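Local atomic coordinates of thiosulfate sulfurtransferase YnjE (Escherichia coli, PDB entry 2WLR), a protein that catalyses the transfer of sulfur from thiosulfate to cyanide, giving thiocyanate and sulfite, by way of a cysteine persulfide intermediate. Residues F30-P35 and G338-A343; E123-P128 and A378-W383. All blocks are in the same frame, centred on the assembly; numbering follows the deposited sequence.

Interaction 1 (F30-P35 and G338-A343); sequences FYNGWP and GTMRSA
Tyr-31 and Ser-342 touch directly, while Asn-32, one residue further on, reaches the same loop mostly through water. Taking Asn-32 outward from its backbone, CB does not aim at the loop, but the amide at the end of the side chain swings closer. Its OD1 has a single near neighbour in protein across the contact, the CE methyl of selenomethionine Met-340, with Asn-32 OD1 and Met-340 CE 4.4 Å apart. Two waters lie within hydrogen-bonding distance of that oxygen; one donates to it and accepts the N-H of Ala-343, the other, 2.7 Å from Asn-32 OD1, also has Met-340 O in reach. On the other branch, ND2 gives a proton to a third water, 3.0 Å from Asn-32 ND2, which in turn lies 2.8 Å from Met-340 O. Water therefore meets both ends of the amide, in a contact whose touching residues are all buried. The two segments belong to different rhodanese domains: helix 28-32 of the first ends in a Schellman motif at Gly-33, and the loop of the third leads into helix 343-351, with Ser-342 as its N-cap. Tyr-31 has CG anti to its own N (chi1 176°), which carries the ring to the loop, where Tyr-31 CE2 lies 3.8 Å from Ser-342 CB, obliquely to the ring. Its hydroxyl bonds Ala-48 O, and Ser-342 OG takes the N-H of Asp-345.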
loop_
_atom_site.group_PDB
_atom_site.type_symbol
_atom_site.label_atom_id
_atom_site.label_comp_id
_atom_site.label_asym_id
_atom_site.label_seq_id
_atom_site.Cartn_x
_atom_site.Cartn_y
_atom_site.Cartn_z
ATOM N N PHE A 30 0.023 -8.973 10.499
ATOM C CA PHE A 30 0.835 -10.080 11.022
ATOM C C PHE A 30 1.347 -10.945 9.876
ATOM O O PHE A 30 2.493 -11.375 9.880
ATOM C CB PHE A 30 0.073 -10.865 12.087
ATOM C CG PHE A 30 -0.446 -10.006 13.211
ATOM C CD1 PHE A 30 0.404 -9.165 13.891
ATOM C CD2 PHE A 30 -1.780 -9.998 13.522
ATOM C CE1 PHE A 30 -0.058 -8.339 14.903
ATOM C CE2 PHE A 30 -2.256 -9.190 14.547
ATOM C CZ PHE A 30 -1.393 -8.359 15.227
ATOM N N TYR A 31 0.515 -11.205 8.905
ATOM C CA TYR A 31 0.950 -11.882 7.686
ATOM C C TYR A 31 2.145 -11.147 7.075
ATOM O O TYR A 31 3.098 -11.766 6.639
ATOM C CB TYR A 31 -0.215 -11.937 6.689
ATOM C CG TYR A 31 0.088 -12.533 5.340
ATOM C CD1 TYR A 31 0.075 -13.882 5.114
ATOM C CD2 TYR A 31 0.390 -11.716 4.285
ATOM C CE1 TYR A 31 0.317 -14.418 3.889
ATOM C CE2 TYR A 31 0.654 -12.256 3.026
ATOM C CZ TYR A 31 0.613 -13.590 2.851
ATOM O OH TYR A 31 0.877 -14.144 1.604
ATOM N N ASN A 32 2.078 -9.819 7.030
ATOM C CA ASN A 32 3.132 -9.021 6.410
ATOM C C ASN A 32 4.468 -9.092 7.148
ATOM O O ASN A 32 5.520 -8.813 6.570
ATOM C CB ASN A 32 2.723 -7.555 6.282
ATOM C CG ASN A 32 1.596 -7.318 5.300
ATOM O OD1 ASN A 32 1.330 -8.142 4.414
ATOM N ND2 ASN A 32 1.013 -6.131 5.378
ATOM N N GLY A 33 4.422 -9.378 8.444
ATOM C CA GLY A 33 5.653 -9.442 9.233
ATOM C C GLY A 33 5.600 -8.849 10.619
ATOM O O GLY A 33 6.496 -9.124 11.407
ATOM N N TRP A 34 4.600 -8.067 10.969
ATOM C CA TRP A 34 4.531 -7.534 12.329
ATOM C C TRP A 34 4.396 -8.704 13.296
ATOM O O TRP A 34 3.528 -9.541 13.166
ATOM C CB TRP A 34 3.366 -6.604 12.513
ATOM C CG TRP A 34 3.570 -5.309 11.827
ATOM C CD1 TRP A 34 3.022 -4.914 10.634
ATOM C CD2 TRP A 34 4.398 -4.221 12.260
ATOM N NE1 TRP A 34 3.469 -3.694 10.306
ATOM C CE2 TRP A 34 4.272 -3.205 11.301
ATOM C CE3 TRP A 34 5.199 -3.989 13.381
ATOM C CZ2 TRP A 34 4.944 -1.989 11.399
ATOM C CZ3 TRP A 34 5.867 -2.805 13.474
ATOM C CH2 TRP A 34 5.707 -1.788 12.519
ATOM N N PRO A 35 5.281 -8.763 14.309
ATOM C CA PRO A 35 5.080 -9.819 15.302
ATOM C C PRO A 35 3.851 -9.564 16.191
ATOM O O PRO A 35 3.497 -8.420 16.461
ATOM C CB PRO A 35 6.383 -9.781 16.111
ATOM C CG PRO A 35 7.326 -8.919 15.375
ATOM C CD PRO A 35 6.528 -8.017 14.499
ATOM N N GLY A 338 -9.466 -2.578 3.476
ATOM C CA GLY A 338 -8.779 -1.412 2.989
ATOM C C GLY A 338 -7.259 -1.459 3.062
ATOM O O GLY A 338 -6.600 -0.585 2.549
ATOM N N THR A 339 -6.734 -2.512 3.676
ATOM C CA THR A 339 -5.298 -2.703 3.804
ATOM C C THR A 339 -4.671 -3.202 2.517
ATOM O O THR A 339 -5.364 -3.678 1.642
ATOM C CB THR A 339 -4.990 -3.682 4.968
ATOM O OG1 THR A 339 -5.577 -4.969 4.714
ATOM C CG2 THR A 339 -5.474 -3.103 6.295
HETATM N N MSE A 340 -3.351 -3.113 2.416
HETATM C CA MSE A 340 -2.636 -3.523 1.215
HETATM C C MSE A 340 -2.791 -5.002 0.988
HETATM O O MSE A 340 -2.503 -5.834 1.878
HETATM C CB MSE A 340 -1.137 -3.170 1.321
HETATM C CG MSE A 340 -0.378 -3.407 0.017
HETATM SE SE MSE A 340 1.517 -3.533 0.239
HETATM C CE MSE A 340 1.530 -5.280 1.052
ATOM N N ARG A 341 -3.189 -5.382 -0.239
ATOM C CA ARG A 341 -3.239 -6.795 -0.641
ATOM C C ARG A 341 -1.868 -7.444 -0.566
ATOM O O ARG A 341 -0.850 -6.747 -0.599
ATOM C CB ARG A 341 -3.753 -6.935 -2.067
ATOM C CG ARG A 341 -5.220 -6.667 -2.199
ATOM C CD ARG A 341 -5.609 -6.807 -3.658
ATOM N NE ARG A 341 -5.603 -8.197 -4.080
ATOM C CZ ARG A 341 -5.608 -8.610 -5.339
ATOM N NH1 ARG A 341 -5.589 -7.735 -6.344
ATOM N NH2 ARG A 341 -5.640 -9.910 -5.597
ATOM N N SER A 342 -1.833 -8.771 -0.480
ATOM C CA SER A 342 -0.556 -9.466 -0.330
ATOM C C SER A 342 0.436 -9.131 -1.435
ATOM O O SER A 342 0.070 -8.991 -2.615
ATOM C CB SER A 342 -0.759 -10.964 -0.206
ATOM O OG SER A 342 -0.546 -11.640 -1.393
ATOM N N ALA A 343 1.703 -9.087 -1.048
ATOM C CA ALA A 343 2.771 -8.780 -1.976
ATOM C C ALA A 343 2.791 -9.778 -3.113
ATOM O O ALA A 343 3.028 -9.393 -4.248
ATOM C CB ALA A 343 4.086 -8.814 -1.269
HETATM O O HOH W 1 -0.816 -8.079 2.706
HETATM O O HOH W 2 -1.671 -5.301 4.446
HETATM O O HOH W 3 2.361 -9.054 1.873
#

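Interaction 2 (E123-P128 and A378-W383); sequences EQLVYP and ARAMGW
The side-chain amide of Gln-124 lies flat over one face of the Arg-379 guanidinium, the two planes only 2° apart. Gln-124 NE2 sits above the centre of the group, 3.3 Å from Arg-379 CZ, and Gln-124 CD is 3.3 Å from Arg-379 NH1. The two side chains run at about a right angle to each other: Gln-124 is extended beyond CG, and Arg-379 is extended from CG to NE. This brings the guanidinium under the amide, although the arginine's CB does not point there. Beside the stack, Gln-124 OE1 lies 3.3 Å from Ala-380 CA, and Leu-125 CD1 is 3.8 Å from Ala-380 CB. Strand 125-126 is an edge strand of the second sheet, so the contact sets that sheet's border against a helix of the third rhodanese domain. Arg-379 NH1 also bonds Val-231 O in the neighbouring strand. Stacked in this way, the two flat groups do not bond each other; a water joins them instead, 2.7 Å from Gln-124 OE1 and 2.9 Å from Arg-379 NH1. The amide thus covers one face of the cation while leaving NH1 to donate to Val-231 O and to water.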
loop_
_atom_site.group_PDB
_atom_site.type_symbol
_atom_site.label_atom_id
_atom_site.label_comp_id
_atom_site.label_asym_id
_atom_site.label_seq_id
_atom_site.Cartn_x
_atom_site.Cartn_y
_atom_site.Cartn_z
ATOM N N GLU A 123 7.695 -2.808 8.227
ATOM C CA GLU A 123 7.601 -1.780 9.244
ATOM C C GLU A 123 7.199 -0.423 8.692
ATOM O O GLU A 123 6.843 0.469 9.448
ATOM C CB GLU A 123 8.926 -1.690 10.017
ATOM C CG GLU A 123 10.089 -1.026 9.321
ATOM C CD GLU A 123 10.733 -1.864 8.225
ATOM O OE1 GLU A 123 10.527 -3.096 8.166
ATOM O OE2 GLU A 123 11.507 -1.273 7.437
ATOM N N GLN A 124 7.239 -0.283 7.379
ATOM C CA GLN A 124 6.754 0.947 6.731
ATOM C C GLN A 124 5.270 1.054 6.656
ATOM O O GLN A 124 4.754 2.134 6.366
ATOM C CB GLN A 124 7.320 1.055 5.330
ATOM C CG GLN A 124 8.851 1.281 5.318
ATOM C CD GLN A 124 9.507 1.007 3.983
ATOM O OE1 GLN A 124 8.872 0.649 2.984
ATOM N NE2 GLN A 124 10.822 1.211 3.945
ATOM N N LEU A 125 4.561 -0.052 6.839
ATOM C CA LEU A 125 3.090 -0.114 6.758
ATOM C C LEU A 125 2.598 -0.497 8.116
ATOM O O LEU A 125 2.408 -1.673 8.435
ATOM C CB LEU A 125 2.622 -1.132 5.699
ATOM C CG LEU A 125 2.933 -0.723 4.270
ATOM C CD1 LEU A 125 2.649 -1.867 3.325
ATOM C CD2 LEU A 125 2.159 0.491 3.804
ATOM N N VAL A 126 2.375 0.508 8.948
ATOM C CA VAL A 126 1.973 0.251 10.332
ATOM C C VAL A 126 0.460 -0.016 10.479
ATOM O O VAL A 126 -0.315 0.123 9.527
ATOM C CB VAL A 126 2.440 1.386 11.264
ATOM C CG1 VAL A 126 3.940 1.694 11.008
ATOM C CG2 VAL A 126 1.551 2.649 11.088
ATOM N N TYR A 127 0.034 -0.387 11.675
ATOM C CA TYR A 127 -1.344 -0.737 11.951
ATOM C C TYR A 127 -1.781 -0.067 13.269
ATOM O O TYR A 127 -0.922 0.408 14.039
ATOM C CB TYR A 127 -1.492 -2.259 11.965
ATOM C CG TYR A 127 -0.770 -2.981 13.075
ATOM C CD1 TYR A 127 0.586 -3.255 13.008
ATOM C CD2 TYR A 127 -1.468 -3.412 14.198
ATOM C CE1 TYR A 127 1.214 -3.939 14.013
ATOM C CE2 TYR A 127 -0.819 -4.093 15.232
ATOM C CZ TYR A 127 0.511 -4.346 15.128
ATOM O OH TYR A 127 1.098 -5.034 16.172
ATOM N N PRO A 128 -3.098 -0.011 13.540
ATOM C CA PRO A 128 -3.560 0.865 14.635
ATOM C C PRO A 128 -3.002 0.571 16.018
ATOM O O PRO A 128 -2.520 1.490 16.700
ATOM C CB PRO A 128 -5.088 0.717 14.578
ATOM C CG PRO A 128 -5.353 0.472 13.139
ATOM C CD PRO A 128 -4.219 -0.447 12.711
ATOM N N ALA A 378 5.283 -0.785 -3.363
ATOM C CA ALA A 378 6.472 -1.384 -3.978
ATOM C C ALA A 378 7.716 -1.186 -3.127
ATOM O O ALA A 378 8.529 -2.060 -3.013
ATOM C CB ALA A 378 6.692 -0.767 -5.371
ATOM N N ARG A 379 7.840 -0.014 -2.498
ATOM C CA ARG A 379 8.924 0.255 -1.568
ATOM C C ARG A 379 8.901 -0.737 -0.390
ATOM O O ARG A 379 9.928 -1.356 -0.063
ATOM C CB ARG A 379 8.810 1.693 -1.077
ATOM C CG ARG A 379 9.848 2.088 -0.043
ATOM C CD ARG A 379 9.628 3.518 0.409
ATOM N NE ARG A 379 10.432 3.941 1.562
ATOM C CZ ARG A 379 9.969 4.216 2.778
ATOM N NH1 ARG A 379 8.700 4.038 3.115
ATOM N NH2 ARG A 379 10.828 4.625 3.711
ATOM N N ALA A 380 7.720 -0.951 0.208
ATOM C CA ALA A 380 7.549 -1.892 1.334
ATOM C C ALA A 380 7.832 -3.332 0.881
ATOM O O ALA A 380 8.335 -4.180 1.645
ATOM C CB ALA A 380 6.140 -1.765 1.881
HETATM N N MSE A 381 7.546 -3.603 -0.386
HETATM C CA MSE A 381 7.797 -4.897 -1.018
HETATM C C MSE A 381 9.260 -5.125 -1.354
HETATM O O MSE A 381 9.618 -6.206 -1.844
HETATM C CB MSE A 381 6.958 -5.015 -2.287
HETATM C CG MSE A 381 5.510 -5.271 -2.003
HETATM SE SE MSE A 381 4.279 -4.855 -3.490
HETATM C CE MSE A 381 4.749 -6.095 -4.843
ATOM N N GLY A 382 10.096 -4.101 -1.183
ATOM C CA GLY A 382 11.523 -4.231 -1.389
ATOM C C GLY A 382 11.955 -4.019 -2.821
ATOM O O GLY A 382 13.083 -4.363 -3.173
ATOM N N TRP A 383 11.103 -3.431 -3.665
ATOM C CA TRP A 383 11.508 -3.160 -5.035
ATOM C C TRP A 383 12.530 -2.024 -4.987
ATOM O O TRP A 383 12.269 -0.994 -4.376
ATOM C CB TRP A 383 10.292 -2.787 -5.887
ATOM C CG TRP A 383 9.437 -3.950 -6.209
ATOM C CD1 TRP A 383 9.189 -5.045 -5.424
ATOM C CD2 TRP A 383 8.803 -4.195 -7.460
ATOM N NE1 TRP A 383 8.404 -5.940 -6.119
ATOM C CE2 TRP A 383 8.148 -5.439 -7.368
ATOM C CE3 TRP A 383 8.700 -3.467 -8.643
ATOM C CZ2 TRP A 383 7.415 -5.978 -8.436
ATOM C CZ3 TRP A 383 7.983 -4.000 -9.710
ATOM C CH2 TRP A 383 7.346 -5.245 -9.602
HETATM O O HOH W 4 6.817 2.171 1.992
#

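How the interactions relate
The centres of the two interactions lie 8 Å apart, both within about 9 Å of the centre of the molecule, and they meet directly: Trp-34 NE1 is 3.0 Å from Leu-125 O, a probable hydrogen bond, and the selenium of Met-340 packs on Leu-125 CD1. Along the sequence the segments alternate, 30-35, 123-128, 338-343, 378-383, so the contacts cross along the chain. Interaction 1 joins the first rhodanese domain to the third; interaction 2 sets strand 125-126, at the edge of the second domain's sheet, against helix 369-380 of the third. Met-381 packs on helix 343-351, which follows the loop of interaction 1. Both lie where the three rhodanese domains meet, away from the active site.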